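Local coordinates for protein 4-methyl-5(B-hydroxyethyl)-thiazole monophosphate biosynthesis enzyme (Vibrio cholerae O1 biovar El Tor, PDB 3OT1) that is of unknown function but belongs to the DJ-1/PfpI family and may take part in the biosynthesis of 4-methyl-5-(β-hydroxyethyl)thiazole monophosphate, at residues V14-G19 / M41-D46; S20-T25 / R54-T59; T63-S68 / S90-A95; G79-A84 / I110-A115; Q122-A127 / Q155-S160. One frame throughout, in Å; residues are numbered along the deposited sequence.

Contact 1 of 5, residues V14-G19 / M41-D46; sequences VPVAHG and MAAVGD
The flat groups that meet between V14-V16 and M41-V44 are peptide units. P15 and A42 put their side chains on one face of this peptide layer, and V14, V16, M41 and A43 put theirs on the other. Between the faces the backbones run parallel in register, V14 beside M41, P15 beside A42 and V16 beside A43. Three N-H...O bonds hold them: A42 N to V14 O (3.1 Å), V16 N to A42 O (2.9 Å) and V44 N to V16 O (2.9 Å). CA-H...O contacts accompany them, the donors being M41, P15 and A43. On the face of V16, in one of the two conformers of the selenomethionine M41, the methyl CE lies 3.8 Å from V16 CG1, reached by a bend at the end of the M41 chain (chi3 64°). Beyond the strands A17 CB rests on V44 CB at 3.9 Å, and a water joins H18 N to V44 O where the chains diverge. Helix 22-34 lies over V16 and M41 through T25, while F87 of helix 81-88 covers P15, A17 and V44. These are the strands of a beta-alpha-beta crossover in the DJ-1 fold. Chemically, the joint is directional where peptide groups pair and purely apolar on both faces, as suits a sheet with helices packed on either side.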
# COMPACT_ATOMS: atom_id res chain seq x y z
N VAL A 14 5.67 -5.21 -13.55
CA VAL A 14 5.73 -5.50 -12.12
C VAL A 14 5.49 -7.00 -11.92
O VAL A 14 4.35 -7.47 -11.89
CB VAL A 14 4.70 -4.69 -11.32
CG1 VAL A 14 4.82 -4.99 -9.82
CG2 VAL A 14 4.87 -3.21 -11.57
N PRO A 15 6.57 -7.78 -11.78
CA PRO A 15 6.40 -9.20 -11.48
C PRO A 15 5.87 -9.39 -10.07
O PRO A 15 6.17 -8.61 -9.17
CB PRO A 15 7.83 -9.73 -11.56
CG PRO A 15 8.52 -8.74 -12.45
CD PRO A 15 7.97 -7.44 -12.01
N VAL A 16 5.06 -10.43 -9.91
CA VAL A 16 4.54 -10.83 -8.61
C VAL A 16 4.67 -12.33 -8.46
O VAL A 16 4.62 -13.08 -9.45
CB VAL A 16 3.06 -10.41 -8.45
CG1 VAL A 16 2.97 -8.90 -8.42
CG2 VAL A 16 2.15 -11.00 -9.51
N ALA A 17 4.83 -12.78 -7.23
CA ALA A 17 4.96 -14.21 -6.93
C ALA A 17 4.23 -14.52 -5.65
O ALA A 17 3.88 -13.65 -4.86
CB ALA A 17 6.46 -14.59 -6.75
N HIS A 18 3.99 -15.81 -5.42
CA HIS A 18 3.56 -16.28 -4.12
C HIS A 18 4.52 -15.75 -3.09
O HIS A 18 5.72 -15.96 -3.19
CB HIS A 18 3.53 -17.79 -4.14
CG HIS A 18 3.01 -18.42 -2.89
ND1 HIS A 18 3.24 -19.74 -2.59
CD2 HIS A 18 2.29 -17.91 -1.87
CE1 HIS A 18 2.68 -20.03 -1.44
NE2 HIS A 18 2.10 -18.93 -0.97
N GLY A 19 4.02 -15.03 -2.11
CA GLY A 19 4.85 -14.47 -1.08
C GLY A 19 5.33 -13.06 -1.31
O GLY A 19 6.02 -12.51 -0.45
N MSE A 41 1.10 -6.30 -14.35
CA MSE A 41 1.47 -7.20 -13.27
C MSE A 41 1.56 -8.56 -13.96
O MSE A 41 0.65 -8.96 -14.69
CB MSE A 41 0.39 -7.22 -12.20
CG MSE A 41 0.15 -5.87 -11.55
SE MSE A 41 -1.26 -5.91 -10.21
CE MSE A 41 -0.37 -7.10 -9.03
N ALA A 42 2.67 -9.26 -13.73
CA ALA A 42 2.93 -10.54 -14.37
C ALA A 42 3.37 -11.55 -13.33
O ALA A 42 4.23 -11.27 -12.53
CB ALA A 42 4.01 -10.37 -15.46
N ALA A 43 2.74 -12.72 -13.34
CA ALA A 43 2.96 -13.72 -12.30
C ALA A 43 4.10 -14.67 -12.61
O ALA A 43 4.13 -15.25 -13.69
CB ALA A 43 1.70 -14.52 -12.08
N VAL A 44 4.94 -14.90 -11.62
CA VAL A 44 5.86 -16.02 -11.60
C VAL A 44 5.07 -17.31 -11.40
O VAL A 44 4.22 -17.41 -10.50
CB VAL A 44 6.85 -15.88 -10.45
CG1 VAL A 44 7.73 -17.14 -10.30
CG2 VAL A 44 7.70 -14.66 -10.64
N GLY A 45 5.37 -18.25 -12.30
CA GLY A 45 4.67 -19.50 -12.41
C GLY A 45 3.67 -19.50 -13.54
O GLY A 45 3.76 -18.70 -14.49
N ASP A 46 2.71 -20.40 -13.39
CA ASP A 46 1.73 -20.69 -14.41
C ASP A 46 0.31 -20.39 -13.92
O ASP A 46 -0.64 -20.60 -14.69
CB ASP A 46 1.88 -22.15 -14.84
CG ASP A 46 3.31 -22.50 -15.24
OD1 ASP A 46 3.81 -21.93 -16.22
OD2 ASP A 46 3.94 -23.32 -14.55
O HOH W 1 4.69 -17.59 -7.70

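Contact 2 of 5, residues S20-T25 / R54-T59; sequences SEEMET and RGVWLT
E22, the residue with the most surface buried here, reaches from the first turn of its helix to the backbone of R54 and V56. Its CG takes the position between the backbone N and the carbonyl carbon (chi1 49°), and a further bend at chi2 brings the carboxylate to the amides. OE2 accepts two of them: R54 N on its syn side at 2.8 Å, and V56 N nearly in line with the C-O bond at 3.0 Å. OE1 takes only a weak bond from R54 N; its stronger partner is the hydroxyl of S53. The aliphatic stem is used as well, for E22 CG lies 3.6 Å from V56 CB. L58 adds the apolar part, setting CD2 against E22 CB at 4.1 Å and CD1 near S20 CB and the T25 hydroxyl. The R54 guanidinium lies near E21 in a long salt bridge, R54 NH1 to E21 OE1 3.6 Å; the oxygen is well out of the guanidinium plane, so charges alone act and no N-H is aimed at it. E21 OE1 also meets a basic side chain of the other chain of the assembly, and E21 OE2 caps the helix by accepting E24 N at 2.9 Å. A buried carboxylate thus serves as acceptor for a turn of main chain. The contact lays the start of helix 22-34 against the short antiparallel pair 49-51 and 57-59, in which L58 and V50 share a backbone hydrogen bond, while the other chain of the assembly packs on R54 and V56.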
# COMPACT_ATOMS: atom_id res chain seq x y z
N SER A 20 5.00 -12.46 -2.45
CA SER A 20 5.31 -11.06 -2.65
C SER A 20 4.60 -10.20 -1.61
O SER A 20 3.49 -10.51 -1.17
CB SER A 20 4.92 -10.58 -4.04
OG SER A 20 5.72 -11.17 -5.06
N GLU A 21 5.27 -9.13 -1.22
CA GLU A 21 4.72 -8.17 -0.24
C GLU A 21 3.63 -7.37 -0.95
O GLU A 21 3.91 -6.61 -1.89
CB GLU A 21 5.81 -7.30 0.34
CG GLU A 21 5.64 -6.98 1.83
CD GLU A 21 4.37 -6.27 2.14
OE1 GLU A 21 3.86 -6.46 3.27
OE2 GLU A 21 3.87 -5.53 1.27
N GLU A 22 2.40 -7.61 -0.56
CA GLU A 22 1.26 -7.09 -1.30
C GLU A 22 1.10 -5.59 -1.18
O GLU A 22 0.67 -4.96 -2.15
CB GLU A 22 -0.05 -7.79 -0.92
CG GLU A 22 -0.33 -7.90 0.57
CD GLU A 22 0.21 -9.20 1.14
OE1 GLU A 22 1.43 -9.28 1.33
OE2 GLU A 22 -0.58 -10.13 1.37
N MSE A 23 1.39 -4.98 -0.03
CA MSE A 23 1.25 -3.52 0.05
C MSE A 23 2.35 -2.87 -0.78
O MSE A 23 2.10 -1.86 -1.43
CB MSE A 23 1.14 -2.96 1.46
CG MSE A 23 2.42 -2.67 2.18
SE MSE A 23 2.04 -1.97 3.95
CE MSE A 23 2.74 -0.13 3.92
N GLU A 24 3.56 -3.41 -0.75
CA GLU A 24 4.58 -2.86 -1.63
C GLU A 24 4.14 -2.93 -3.09
O GLU A 24 4.27 -1.98 -3.85
CB GLU A 24 5.90 -3.61 -1.45
CG GLU A 24 6.51 -3.44 -0.08
CD GLU A 24 7.71 -4.32 0.19
OE1 GLU A 24 8.24 -4.97 -0.72
OE2 GLU A 24 8.12 -4.36 1.40
N THR A 25 3.66 -4.09 -3.49
CA THR A 25 3.22 -4.31 -4.86
C THR A 25 2.15 -3.31 -5.26
O THR A 25 2.24 -2.68 -6.31
CB THR A 25 2.67 -5.75 -5.03
OG1 THR A 25 3.70 -6.70 -4.72
CG2 THR A 25 2.21 -5.98 -6.46
N ARG A 54 0.87 -11.72 3.15
CA ARG A 54 -0.13 -11.58 4.21
C ARG A 54 -1.52 -12.03 3.76
O ARG A 54 -2.53 -11.63 4.32
CB ARG A 54 -0.15 -10.16 4.79
CG ARG A 54 0.91 -9.89 5.86
CD ARG A 54 2.31 -9.86 5.29
NE ARG A 54 3.33 -9.70 6.31
CZ ARG A 54 4.62 -9.61 6.05
NH1 ARG A 54 5.03 -9.56 4.79
NH2 ARG A 54 5.49 -9.55 7.03
N GLY A 55 -1.55 -12.85 2.73
CA GLY A 55 -2.76 -13.53 2.32
C GLY A 55 -3.54 -12.84 1.21
O GLY A 55 -4.50 -13.42 0.71
N VAL A 56 -3.15 -11.63 0.82
CA VAL A 56 -3.92 -10.88 -0.16
C VAL A 56 -3.63 -11.45 -1.55
O VAL A 56 -2.47 -11.55 -1.96
CB VAL A 56 -3.57 -9.37 -0.09
CG1 VAL A 56 -4.26 -8.61 -1.22
CG2 VAL A 56 -3.97 -8.81 1.26
N TRP A 57 -4.69 -11.80 -2.29
CA TRP A 57 -4.52 -12.32 -3.64
C TRP A 57 -4.16 -11.21 -4.61
O TRP A 57 -4.83 -10.20 -4.66
CB TRP A 57 -5.79 -13.06 -4.09
CG TRP A 57 -5.95 -14.35 -3.36
CD1 TRP A 57 -6.66 -14.59 -2.23
CD2 TRP A 57 -5.30 -15.58 -3.69
NE1 TRP A 57 -6.52 -15.90 -1.85
CE2 TRP A 57 -5.67 -16.53 -2.72
CE3 TRP A 57 -4.42 -15.97 -4.70
CZ2 TRP A 57 -5.22 -17.87 -2.77
CZ3 TRP A 57 -3.97 -17.29 -4.74
CH2 TRP A 57 -4.36 -18.22 -3.78
N LEU A 58 -3.09 -11.45 -5.37
CA LEU A 58 -2.60 -10.56 -6.41
C LEU A 58 -2.93 -11.20 -7.75
O LEU A 58 -2.47 -12.28 -8.05
CB LEU A 58 -1.09 -10.33 -6.25
CG LEU A 58 -0.66 -9.66 -4.95
CD1 LEU A 58 0.82 -9.80 -4.74
CD2 LEU A 58 -1.09 -8.21 -4.86
N THR A 59 -3.75 -10.52 -8.54
CA THR A 59 -4.23 -11.03 -9.80
C THR A 59 -3.47 -10.37 -10.96
O THR A 59 -3.67 -9.19 -11.27
CB THR A 59 -5.73 -10.78 -9.91
OG1 THR A 59 -6.39 -11.54 -8.90
CG2 THR A 59 -6.24 -11.18 -11.26

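Contact 3 of 5, residues T63-S68 / S90-A95; sequences TLEACS and STALLA
L64 and L93 meet where a 3-10 turn, 64-66, lies against the capped N terminus of helix 91-102, at the margin of the alpha/beta sandwich of the DJ-1 fold. Apolar contact carries the pair. L64 extends CD2 to the helix from a CG set opposite the backbone nitrogen (chi1 -159°), and the methyl lies 3.7 Å from L93 CB and 3.9 Å from L93 CD2, the two side chains meeting at a slant. The same methyl touches A92, and in one of its two conformers the stem of the solvent-exposed E65 approaches A92 CB more loosely. L64 and L93 both also rest on P15 of strand 11-16, which places this seam over one side of the central sheet.

Polar bonds act within each segment instead of between them. The 3-10 turn is closed by A66 N to T63 O and by C67 N to L64 O, both 3.1 Å, and L64 is tied in turn to A43 of strand 38-43. On the other side S90 is the N-cap residue, its hydroxyl accepting L93 N at 3.0 Å with an N-H...O angle of 157°. That capping oxygen, S90 OG, is itself met by L64 CD2 at 4.0 Å.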
# COMPACT_ATOMS: atom_id res chain seq x y z
N THR A 63 1.52 -14.08 -17.59
CA THR A 63 2.55 -14.86 -16.98
C THR A 63 3.92 -14.22 -17.25
O THR A 63 4.14 -13.57 -18.28
CB THR A 63 2.51 -16.30 -17.51
OG1 THR A 63 3.38 -17.12 -16.74
CG2 THR A 63 2.90 -16.34 -18.97
N LEU A 64 4.84 -14.40 -16.32
CA LEU A 64 6.17 -13.84 -16.51
C LEU A 64 6.88 -14.37 -17.78
O LEU A 64 7.62 -13.63 -18.40
CB LEU A 64 7.03 -14.05 -15.26
CG LEU A 64 8.21 -13.10 -15.14
CD1 LEU A 64 7.77 -11.63 -15.00
CD2 LEU A 64 9.10 -13.54 -13.99
N GLU A 65 6.63 -15.62 -18.15
CA GLU A 65 7.22 -16.20 -19.38
C GLU A 65 6.76 -15.51 -20.68
O GLU A 65 7.44 -15.59 -21.71
CB GLU A 65 6.94 -17.71 -19.47
CG GLU A 65 7.99 -18.62 -18.82
CD GLU A 65 7.75 -20.11 -19.10
OE1 GLU A 65 7.02 -20.43 -20.07
OE2 GLU A 65 8.29 -20.96 -18.36
N ALA A 66 5.59 -14.86 -20.65
CA ALA A 66 5.10 -14.09 -21.81
C ALA A 66 5.65 -12.66 -21.92
O ALA A 66 5.23 -11.89 -22.80
CB ALA A 66 3.58 -14.04 -21.79
N CYS A 67 6.57 -12.28 -21.02
CA CYS A 67 7.05 -10.93 -20.99
C CYS A 67 8.36 -10.78 -21.72
O CYS A 67 9.24 -11.62 -21.57
CB CYS A 67 7.27 -10.49 -19.55
SG CYS A 67 5.73 -10.43 -18.62
N SER A 68 8.46 -9.72 -22.50
CA SER A 68 9.75 -9.39 -23.10
C SER A 68 10.04 -7.92 -22.88
O SER A 68 9.15 -7.05 -22.93
CB SER A 68 9.82 -9.80 -24.57
OG SER A 68 9.85 -11.22 -24.70
N SER A 90 13.53 -18.07 -10.18
CA SER A 90 12.87 -18.01 -11.46
C SER A 90 13.85 -17.67 -12.56
O SER A 90 14.36 -16.58 -12.62
CB SER A 90 11.78 -16.94 -11.44
OG SER A 90 11.28 -16.68 -12.74
N THR A 91 14.09 -18.64 -13.43
CA THR A 91 14.92 -18.45 -14.61
C THR A 91 14.47 -17.22 -15.40
O THR A 91 15.29 -16.38 -15.81
CB THR A 91 14.91 -19.73 -15.49
OG1 THR A 91 15.31 -20.84 -14.68
CG2 THR A 91 15.83 -19.56 -16.69
N ALA A 92 13.18 -17.13 -15.64
CA ALA A 92 12.64 -16.05 -16.45
C ALA A 92 12.84 -14.70 -15.77
O ALA A 92 13.11 -13.72 -16.44
CB ALA A 92 11.16 -16.27 -16.73
N LEU A 93 12.66 -14.63 -14.45
CA LEU A 93 12.81 -13.35 -13.76
C LEU A 93 14.25 -12.88 -13.86
O LEU A 93 14.53 -11.71 -14.14
CB LEU A 93 12.36 -13.49 -12.29
CG LEU A 93 12.23 -12.26 -11.38
CD1 LEU A 93 13.59 -11.74 -10.98
CD2 LEU A 93 11.40 -11.13 -12.03
N LEU A 94 15.18 -13.79 -13.57
CA LEU A 94 16.59 -13.42 -13.64
C LEU A 94 17.00 -12.97 -15.04
O LEU A 94 17.75 -12.01 -15.19
CB LEU A 94 17.47 -14.58 -13.16
CG LEU A 94 17.26 -15.00 -11.70
CD1 LEU A 94 18.14 -16.23 -11.39
CD2 LEU A 94 17.54 -13.89 -10.71
N ALA A 95 16.49 -13.65 -16.06
CA ALA A 95 16.73 -13.25 -17.44
C ALA A 95 16.15 -11.87 -17.75
O ALA A 95 16.76 -11.12 -18.51
CB ALA A 95 16.16 -14.32 -18.41

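Contact 4 of 5, residues G79-A84 / I110-A115; sequences GGVGGA and ICATPA
G79 lies against C111, which sits in a type II' turn. Strand 106-110 runs into this turn, I110 to T113, in which C111 has a positive phi of 65° before helix 113-119 begins; T113 N closes the turn on I110 O only weakly. Facing it, G79 and G80 lead into helix 81-88, with G80 at the N-cap position. Lacking a side chain, G79 lets its CA approach to 3.4 Å of I110 O and 3.8 Å of C111 CB.

C111 SG is placed anti to the backbone N (chi1 -177°), where it accepts G80 N at 3.6 Å in an almost straight bond (173°). A112 CB packs on A84 CB at 3.9 Å and lies near V81. The T113 hydroxyl, bonded to P78 O, sits 3.5 Å from A84 CB and equally close to G79 CA. E24, from helix 22-34, touches the C111 side chain and takes G79 N.

A strained cysteine between strand and helix is the nucleophile elbow of the DJ-1/PfpI and class I glutamine amidotransferase relatives, and C111 probably matches their reactive cysteine. If so, the chemistry implied is that of a cysteine sulfur held beside a backbone amide, with G80 giving the sulfur a well-directed N-H and G79, lacking a side chain, leaving room for the cysteine.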
# COMPACT_ATOMS: atom_id res chain seq x y z
N GLY A 79 9.17 -6.58 -2.93
CA GLY A 79 9.86 -7.42 -1.96
C GLY A 79 8.94 -8.45 -1.35
O GLY A 79 8.10 -9.03 -2.03
N GLY A 80 9.10 -8.67 -0.06
CA GLY A 80 8.58 -9.84 0.63
C GLY A 80 9.60 -10.95 0.57
O GLY A 80 10.22 -11.14 -0.47
N VAL A 81 9.77 -11.69 1.66
CA VAL A 81 10.82 -12.69 1.71
C VAL A 81 10.53 -13.86 0.78
O VAL A 81 11.37 -14.24 -0.07
CB VAL A 81 11.07 -13.14 3.14
CG1 VAL A 81 12.08 -14.27 3.17
CG2 VAL A 81 11.56 -11.97 3.99
N GLY A 82 9.34 -14.44 0.90
CA GLY A 82 8.98 -15.54 0.02
C GLY A 82 8.95 -15.14 -1.45
O GLY A 82 9.34 -15.90 -2.34
N GLY A 83 8.44 -13.95 -1.73
CA GLY A 83 8.37 -13.45 -3.10
C GLY A 83 9.76 -13.22 -3.68
O GLY A 83 10.02 -13.60 -4.82
N ALA A 84 10.65 -12.60 -2.91
CA ALA A 84 12.02 -12.40 -3.37
C ALA A 84 12.70 -13.73 -3.65
O ALA A 84 13.44 -13.88 -4.62
CB ALA A 84 12.80 -11.60 -2.38
N ILE A 110 12.73 -3.28 -4.18
CA ILE A 110 12.53 -2.87 -2.81
C ILE A 110 12.62 -4.05 -1.86
O ILE A 110 12.37 -5.19 -2.22
CB ILE A 110 11.18 -2.11 -2.69
CG1 ILE A 110 10.96 -1.43 -1.33
CG2 ILE A 110 10.01 -2.99 -3.08
CD1 ILE A 110 9.86 -0.39 -1.35
N CYS A 111 12.90 -3.71 -0.60
CA CYS A 111 12.78 -4.63 0.51
C CYS A 111 13.76 -5.81 0.42
O CYS A 111 14.96 -5.58 0.32
CB CYS A 111 11.29 -5.03 0.56
SG CYS A 111 10.67 -6.10 1.82
N ALA A 112 13.29 -7.05 0.48
CA ALA A 112 14.19 -8.20 0.46
C ALA A 112 14.86 -8.41 -0.90
O ALA A 112 15.87 -9.10 -0.99
CB ALA A 112 13.44 -9.48 0.88
N THR A 113 14.27 -7.89 -1.96
CA THR A 113 14.69 -8.27 -3.30
C THR A 113 16.13 -7.92 -3.64
O THR A 113 16.82 -8.74 -4.21
CB THR A 113 13.65 -7.78 -4.31
OG1 THR A 113 12.45 -8.53 -4.07
CG2 THR A 113 14.11 -7.97 -5.73
N PRO A 114 16.61 -6.71 -3.31
CA PRO A 114 18.03 -6.44 -3.67
C PRO A 114 18.98 -7.42 -2.97
O PRO A 114 20.03 -7.74 -3.54
CB PRO A 114 18.24 -4.99 -3.20
CG PRO A 114 16.84 -4.37 -3.30
CD PRO A 114 15.94 -5.50 -2.83
N ALA A 115 18.65 -7.86 -1.76
CA ALA A 115 19.48 -8.83 -1.02
C ALA A 115 19.33 -10.25 -1.56
O ALA A 115 20.32 -10.90 -1.92
CB ALA A 115 19.13 -8.77 0.45

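Contact 5 of 5, residues Q122-A127 / Q155-S160; sequences QKFVGA and QHLLTS
Q155 and L157 close round F124 from two directions. L157 CD1 sits over one face of the phenyl ring, 3.7 Å from its centroid and only 6° off the normal, a CH-pi contact centred on the ring. Q155 takes the edge: OE1 lies near the ring plane, 3.4 Å from F124 CD1, with the amide turned 25° from the ring. The other end of that amide, NE2, donates to V125 O at 3.0 Å and nearly straight (165°), the donor approaching from above the carbonyl plane. The Q155 chain, extended beyond CG, carries the amide this far, and the bond at NE2 is consistent with the amide being held in this sense. A127 CB completes the first shell, meeting L157 CD2 at 3.8 Å.

What positions these groups is a type II beta turn, F124 to A127, closed by A127 N to F124 O at 3.0 Å; it presents V125 O to the glutamine and passes through G126 with a positive phi. Farther out, F118 meets the F124 ring edge-to-face, V107 of strand 106-110 and I97 and S101 of helix 91-102 also touch that side chain, and K123 forms a salt bridge with D98 of the same helix. G126 O accepts from R143. On the strand side, H156 and L157 together oppose Y152 of strand 149-152 in a G1 beta bulge, which marks the entry into strand 157-160. The result is a loop turn packed on a bulged strand, at the side of the DJ-1 fold's central sheet where strand 149-152 runs antiparallel to its neighbour.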
# COMPACT_ATOMS: atom_id res chain seq x y z
N GLN A 122 24.14 -12.45 -8.48
CA GLN A 122 25.12 -11.61 -9.19
C GLN A 122 24.46 -10.69 -10.20
O GLN A 122 24.86 -10.63 -11.35
CB GLN A 122 26.20 -12.45 -9.89
CG GLN A 122 27.01 -13.26 -8.96
CD GLN A 122 26.29 -14.48 -8.46
OE1 GLN A 122 25.60 -15.19 -9.22
NE2 GLN A 122 26.42 -14.74 -7.17
N LYS A 123 23.45 -9.97 -9.75
CA LYS A 123 22.88 -8.89 -10.54
C LYS A 123 23.33 -7.56 -9.96
O LYS A 123 23.42 -7.43 -8.75
CB LYS A 123 21.36 -8.95 -10.59
CG LYS A 123 20.77 -10.29 -11.00
CD LYS A 123 21.23 -10.78 -12.34
CE LYS A 123 20.54 -12.05 -12.70
NZ LYS A 123 21.14 -12.69 -13.93
N PHE A 124 23.61 -6.59 -10.83
CA PHE A 124 24.06 -5.26 -10.41
C PHE A 124 25.31 -5.32 -9.53
O PHE A 124 25.46 -4.56 -8.58
CB PHE A 124 22.91 -4.45 -9.78
CG PHE A 124 21.77 -4.31 -10.70
CD1 PHE A 124 21.86 -3.44 -11.77
CD2 PHE A 124 20.64 -5.10 -10.59
CE1 PHE A 124 20.83 -3.33 -12.68
CE2 PHE A 124 19.61 -5.00 -11.48
CZ PHE A 124 19.70 -4.11 -12.53
N VAL A 125 26.22 -6.21 -9.91
CA VAL A 125 27.51 -6.28 -9.25
C VAL A 125 28.21 -4.93 -9.36
O VAL A 125 28.23 -4.31 -10.43
CB VAL A 125 28.39 -7.39 -9.87
CG1 VAL A 125 29.76 -7.42 -9.20
CG2 VAL A 125 27.73 -8.74 -9.70
N GLY A 126 28.71 -4.46 -8.24
CA GLY A 126 29.36 -3.16 -8.21
C GLY A 126 28.45 -1.97 -7.98
O GLY A 126 28.94 -0.87 -7.76
N ALA A 127 27.13 -2.16 -7.96
CA ALA A 127 26.20 -1.04 -7.76
C ALA A 127 26.02 -0.72 -6.30
O ALA A 127 26.00 -1.62 -5.46
CB ALA A 127 24.84 -1.36 -8.36
N GLN A 155 24.27 2.17 -13.33
CA GLN A 155 23.62 0.94 -13.75
C GLN A 155 22.10 1.08 -13.78
O GLN A 155 21.37 0.09 -13.77
CB GLN A 155 24.05 -0.24 -12.87
CG GLN A 155 25.53 -0.60 -13.03
CD GLN A 155 25.89 -1.83 -12.25
OE1 GLN A 155 25.16 -2.81 -12.26
NE2 GLN A 155 27.04 -1.80 -11.58
N HIS A 156 21.60 2.32 -13.84
CA HIS A 156 20.16 2.61 -13.93
C HIS A 156 19.39 1.80 -12.90
O HIS A 156 18.46 1.06 -13.26
CB HIS A 156 19.63 2.29 -15.33
CG HIS A 156 20.41 2.92 -16.43
ND1 HIS A 156 21.29 2.21 -17.22
CD2 HIS A 156 20.47 4.20 -16.84
CE1 HIS A 156 21.85 3.04 -18.09
NE2 HIS A 156 21.37 4.25 -17.88
N LEU A 157 19.78 1.90 -11.63
CA LEU A 157 19.24 1.04 -10.58
C LEU A 157 18.67 1.86 -9.43
O LEU A 157 19.33 2.71 -8.85
CB LEU A 157 20.35 0.12 -10.02
CG LEU A 157 19.90 -0.80 -8.90
CD1 LEU A 157 18.92 -1.85 -9.41
CD2 LEU A 157 21.09 -1.43 -8.19
N LEU A 158 17.41 1.59 -9.09
CA LEU A 158 16.75 2.26 -7.97
C LEU A 158 16.41 1.21 -6.93
O LEU A 158 15.74 0.22 -7.27
CB LEU A 158 15.47 2.94 -8.45
CG LEU A 158 14.72 3.76 -7.39
CD1 LEU A 158 15.53 5.02 -7.01
CD2 LEU A 158 13.32 4.11 -7.89
N THR A 159 16.83 1.40 -5.69
CA THR A 159 16.46 0.48 -4.64
C THR A 159 15.88 1.22 -3.44
O THR A 159 16.06 2.42 -3.26
CB THR A 159 17.64 -0.41 -4.22
OG1 THR A 159 18.75 0.41 -3.84
CG2 THR A 159 18.00 -1.38 -5.31
N SER A 160 15.14 0.46 -2.62
CA SER A 160 14.51 1.05 -1.45
C SER A 160 14.28 -0.04 -0.40
O SER A 160 14.53 -1.21 -0.64
CB SER A 160 13.22 1.75 -1.86
OG SER A 160 12.63 2.53 -0.85

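How the contacts relate
From the N terminus, contact 1 closes the loop from strand 11-16 through helix 22-34 to strand 38-43. Contact 2 opens inside it and ends beyond it, so the two cross; they touch through helix 22-34. Contact 3 follows in series yet adjoins contact 1, where A43 O takes L64 N. Contact 4 opens within the loop of contact 3 and crosses it, without touching it. It joins contact 2 through E24 and E21 at G79, and contact 1 through G19 and G83. Contact 5 closes last, beyond the others, and reaches contact 4 where S160 O meets C111 N. Contacts 1, 3, 4 and 5 gather about the central sheet; contact 2 ties helix 22-34 to the small antiparallel pair.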